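Local coordinates for protein PA4485 (Pseudomonas aeruginosa, PDB 4AVR) that is probably a lytic transglycosylase of the RlpA family that cleaves peptidoglycan glycan strands, preferring naked ones without stem peptides, at residues T35-F38 with G39-V42; I69-R73 with K74-G78. All coordinates share one frame; numbering follows the deposited sequence.

Contact 1 of 2, residues T35-F38 with G39-V42; sequences TLPF and GARV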
loop_
_atom_site.group_PDB
_atom_site.type_symbol
_atom_site.label_atom_id
_atom_site.label_comp_id
_atom_site.label_asym_id
_atom_site.label_seq_id
_atom_site.Cartn_x
_atom_site.Cartn_y
_atom_site.Cartn_z
ATOM N N THR A 35 -2.973 12.635 -15.138
ATOM C CA THR A 35 -3.341 13.104 -16.484
ATOM C C THR A 35 -2.799 12.306 -17.667
ATOM O O THR A 35 -3.382 12.392 -18.752
ATOM C CB THR A 35 -2.932 14.580 -16.691
ATOM O OG1 THR A 35 -1.511 14.711 -16.534
ATOM C CG2 THR A 35 -3.665 15.492 -15.720
ATOM N N LEU A 36 -1.716 11.553 -17.511
ATOM C CA LEU A 36 -1.162 10.848 -18.669
ATOM C C LEU A 36 -2.173 9.836 -19.211
ATOM O O LEU A 36 -2.911 9.206 -18.445
ATOM C CB LEU A 36 0.146 10.133 -18.312
ATOM C CG LEU A 36 1.362 11.041 -18.285
ATOM C CD1 LEU A 36 2.508 10.357 -17.535
ATOM C CD2 LEU A 36 1.789 11.464 -19.687
ATOM N N PRO A 37 -2.232 9.673 -20.536
ATOM C CA PRO A 37 -3.157 8.688 -21.087
ATOM C C PRO A 37 -2.879 7.265 -20.592
ATOM O O PRO A 37 -1.723 6.902 -20.370
ATOM C CB PRO A 37 -2.916 8.770 -22.601
ATOM C CG PRO A 37 -2.247 10.080 -22.814
ATOM C CD PRO A 37 -1.449 10.349 -21.584
ATOM N N PHE A 38 -3.926 6.472 -20.416
ATOM C CA PHE A 38 -3.746 5.078 -20.056
ATOM C C PHE A 38 -2.915 4.369 -21.123
ATOM O O PHE A 38 -3.170 4.511 -22.318
ATOM C CB PHE A 38 -5.090 4.376 -19.857
ATOM C CG PHE A 38 -5.938 4.949 -18.758
ATOM C CD1 PHE A 38 -5.402 5.249 -17.516
ATOM C CD2 PHE A 38 -7.297 5.166 -18.948
ATOM C CE1 PHE A 38 -6.191 5.769 -16.508
ATOM C CE2 PHE A 38 -8.100 5.681 -17.953
ATOM C CZ PHE A 38 -7.546 5.976 -16.726
ATOM N N GLY A 39 -1.911 3.631 -20.666
ATOM C CA GLY A 39 -0.988 2.952 -21.548
ATOM C C GLY A 39 0.324 3.690 -21.737
ATOM O O GLY A 39 1.283 3.115 -22.244
ATOM N N ALA A 40 0.379 4.960 -21.346
ATOM C CA ALA A 40 1.614 5.738 -21.453
ATOM C C ALA A 40 2.729 5.070 -20.654
ATOM O O ALA A 40 2.521 4.624 -19.538
ATOM C CB ALA A 40 1.407 7.162 -20.954
ATOM N N ARG A 41 3.913 5.006 -21.253
ATOM C CA ARG A 41 5.114 4.496 -20.591
ATOM C C ARG A 41 5.894 5.653 -19.979
ATOM O O ARG A 41 6.112 6.674 -20.624
ATOM C CB ARG A 41 6.004 3.706 -21.570
ATOM C CG ARG A 41 5.374 2.408 -22.051
ATOM C CD ARG A 41 6.190 1.650 -23.087
ATOM N NE ARG A 41 7.475 1.136 -22.590
ATOM C CZ ARG A 41 8.682 1.569 -22.960
ATOM N NH1 ARG A 41 8.821 2.558 -23.835
ATOM N NH2 ARG A 41 9.763 1.003 -22.441
ATOM N N VAL A 42 6.335 5.458 -18.739
ATOM C CA VAL A 42 7.010 6.481 -17.974
ATOM C C VAL A 42 8.237 5.889 -17.297
ATOM O O VAL A 42 8.126 4.878 -16.600
ATOM C CB VAL A 42 6.052 7.025 -16.895
ATOM C CG1 VAL A 42 6.709 8.111 -16.053
ATOM C CG2 VAL A 42 4.754 7.545 -17.520
#
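A40 N donates to P37 O across a type II beta turn, P37-F38-G39-A40. The two atoms are 3.0 Å apart and the N-H...O angle is 159°. The donor stands tilted 34° from the carbonyl plane of P37. G39 takes the third position of the turn, with the positive phi that a type II turn has there and that glycine readily adopts.

Behind the turn the contact is apolar. The methyl of A40 faces back to the incoming chain. Its CB lies 4.2 Å from L36 CB and 4.3 Å from P37 CD. L36 reaches further along the strand. Its CG sits beside the backbone N, opposite the carbonyl carbon (chi1 -80°), and CD1 comes within 3.6 Å of V42 CG2. The two side chains meet at a slant, one methyl of each making the touch. F38 occupies the second position of the turn; its side chain leads away from the rest of the contact and packs on A19, S20 and R60.

Outside the turn, L36 N bonds to H33 ND1 and L36 O accepts from R60 NH1, so both backbone groups of L36 are held. The turn closes the loop between strands 30-32 and 41-46. L36 and V42 both pack on I57 of strand 52-59; L36 also touches S93, and V42 touches I91, on strand 87-93.

Contact 2 of 2, residues I69-R73 with K74-G78; sequences IDVSR and KAAEG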
loop_
_atom_site.group_PDB
_atom_site.type_symbol
_atom_site.label_atom_id
_atom_site.label_comp_id
_atom_site.label_asym_id
_atom_site.label_seq_id
_atom_site.Cartn_x
_atom_site.Cartn_y
_atom_site.Cartn_z
ATOM N N ILE A 69 3.071 10.193 -8.508
ATOM C CA ILE A 69 2.835 8.876 -9.097
ATOM C C ILE A 69 2.713 7.848 -7.991
ATOM O O ILE A 69 3.377 7.958 -6.972
ATOM C CB ILE A 69 3.963 8.533 -10.103
ATOM C CG1 ILE A 69 3.596 7.380 -11.038
ATOM C CG2 ILE A 69 5.306 8.317 -9.410
ATOM C CD1 ILE A 69 4.485 7.293 -12.263
ATOM N N ASP A 70 1.835 6.864 -8.189
ATOM C CA ASP A 70 1.719 5.712 -7.302
ATOM C C ASP A 70 2.032 4.472 -8.119
ATOM O O ASP A 70 1.413 4.273 -9.156
ATOM C CB ASP A 70 0.295 5.583 -6.741
ATOM C CG ASP A 70 -0.189 6.838 -6.005
ATOM O OD1 ASP A 70 0.628 7.590 -5.427
ATOM O OD2 ASP A 70 -1.411 7.074 -6.011
ATOM N N VAL A 71 2.976 3.645 -7.667
ATOM C CA VAL A 71 3.447 2.516 -8.470
ATOM C C VAL A 71 3.058 1.177 -7.840
ATOM O O VAL A 71 2.751 1.086 -6.653
ATOM C CB VAL A 71 4.984 2.590 -8.701
ATOM C CG1 VAL A 71 5.367 3.931 -9.317
ATOM C CG2 VAL A 71 5.753 2.331 -7.413
ATOM N N SER A 72 3.093 0.132 -8.656
ATOM C CA SER A 72 2.837 -1.215 -8.170
ATOM C C SER A 72 3.925 -1.685 -7.207
ATOM O O SER A 72 5.029 -1.144 -7.167
ATOM C CB SER A 72 2.778 -2.183 -9.329
ATOM O OG SER A 72 4.073 -2.287 -9.916
ATOM N N ARG A 73 3.624 -2.751 -6.468
ATOM C CA ARG A 73 4.620 -3.342 -5.580
ATOM C C ARG A 73 5.885 -3.746 -6.327
ATOM O O ARG A 73 7.000 -3.486 -5.867
ATOM C CB ARG A 73 4.031 -4.552 -4.850
ATOM C CG ARG A 73 4.917 -5.027 -3.694
ATOM C CD ARG A 73 5.453 -6.407 -3.793
ATOM N NE ARG A 73 4.645 -7.330 -4.486
ATOM C CZ ARG A 73 4.900 -8.064 -5.563
ATOM N NH1 ARG A 73 6.051 -8.133 -6.255
ATOM N NH2 ARG A 73 3.880 -8.778 -5.931
ATOM N N LYS A 74 5.733 -4.406 -7.468
ATOM C CA LYS A 74 6.888 -4.846 -8.241
ATOM C C LYS A 74 7.726 -3.652 -8.692
ATOM O O LYS A 74 8.968 -3.707 -8.668
ATOM C CB LYS A 74 6.445 -5.688 -9.442
ATOM C CG LYS A 74 7.589 -6.228 -10.268
ATOM C CD LYS A 74 8.353 -7.306 -9.556
ATOM C CE LYS A 74 9.350 -7.971 -10.494
ATOM N NZ LYS A 74 10.201 -8.983 -9.804
ATOM N N ALA A 75 7.080 -2.564 -9.106
ATOM C CA ALA A 75 7.823 -1.362 -9.487
ATOM C C ALA A 75 8.561 -0.776 -8.282
ATOM O O ALA A 75 9.698 -0.309 -8.408
ATOM C CB ALA A 75 6.891 -0.333 -10.107
ATOM N N ALA A 76 7.916 -0.781 -7.121
ATOM C CA ALA A 76 8.547 -0.287 -5.900
ATOM C C ALA A 76 9.789 -1.090 -5.543
ATOM O O ALA A 76 10.793 -0.538 -5.089
ATOM C CB ALA A 76 7.573 -0.290 -4.758
ATOM N N GLU A 77 9.739 -2.402 -5.761
ATOM C CA GLU A 77 10.933 -3.243 -5.584
ATOM C C GLU A 77 12.060 -2.806 -6.513
ATOM O O GLU A 77 13.206 -2.667 -6.085
ATOM C CB GLU A 77 10.596 -4.723 -5.815
ATOM C CG GLU A 77 9.686 -5.286 -4.737
ATOM C CD GLU A 77 9.123 -6.653 -5.019
ATOM O OE1 GLU A 77 8.939 -7.054 -6.179
ATOM O OE2 GLU A 77 8.689 -7.303 -4.045
ATOM N N GLY A 78 11.739 -2.579 -7.785
ATOM C CA GLY A 78 12.743 -2.129 -8.748
ATOM C C GLY A 78 13.327 -0.764 -8.396
ATOM O O GLY A 78 14.477 -0.490 -8.703
#
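R73 NH1 makes a salt bridge to E77 OE1, 3.1 Å long, one helical turn further on. The carboxylate oxygen lies in the guanidinium plane. The guanidinium, in contrast, meets OE1 from above the carboxylate plane, and the two planes are 51° apart. The arginine chain is bent at chi2 and chi3, which turns it toward E77. Its CD then also lies 3.4 Å from E77 OE2. The guanidinium has a second partner, N27 OD1, which takes NH2. E77 OE1 has a weak, long ion pair with R83 of the second subunit.

S72 is the N-cap of helix 73-79. Its OG sits between the backbone N and the carbonyl carbon (chi1 67°) and accepts from A75 N at 3.1 Å. The same hydroxyl bonds to A28 O. The first helical backbone bonds follow: A76 N to S72 O and E77 N to R73 O, both 2.9 Å.

Beneath the cap, V71 ends the strand against the helix. Its CB is 3.8 Å from A75 CB, and its CG2 is 4.2 Å from A76 CB. Y8 of the same chain packs on both V71 and A76.

The serine hydroxyl gives A75 N, an amide of the first helical turn, a side-chain acceptor, as an N-cap does. The salt bridge spans that same turn. It pairs the charges of R73 and E77 and, with N27 on NH2, restricts the guanidinium. R73 also packs on Y8 of the second subunit.

Overall arrangement
The chain runs from strand 2-8 through a long loop to strand 30-32. Contact 1 follows, turning the chain into strand 41-46. Strand 52-59 comes next, and strand 67-71 then leads into contact 2, where the chain passes from sheet to helix 73-79. The last strand is 87-93. The contacts therefore lie in series, neither nested nor crossed. Their centres are about 15 Å apart, and they do not touch. Both reach the same mixed sheet, consistent with the double-psi beta-barrel fold of this family. Contact 1 lies at the surface, beside strands 52-59 and 87-93. Contact 2 is buried, beside strands 2-8 and 30-32, and reaches the second subunit.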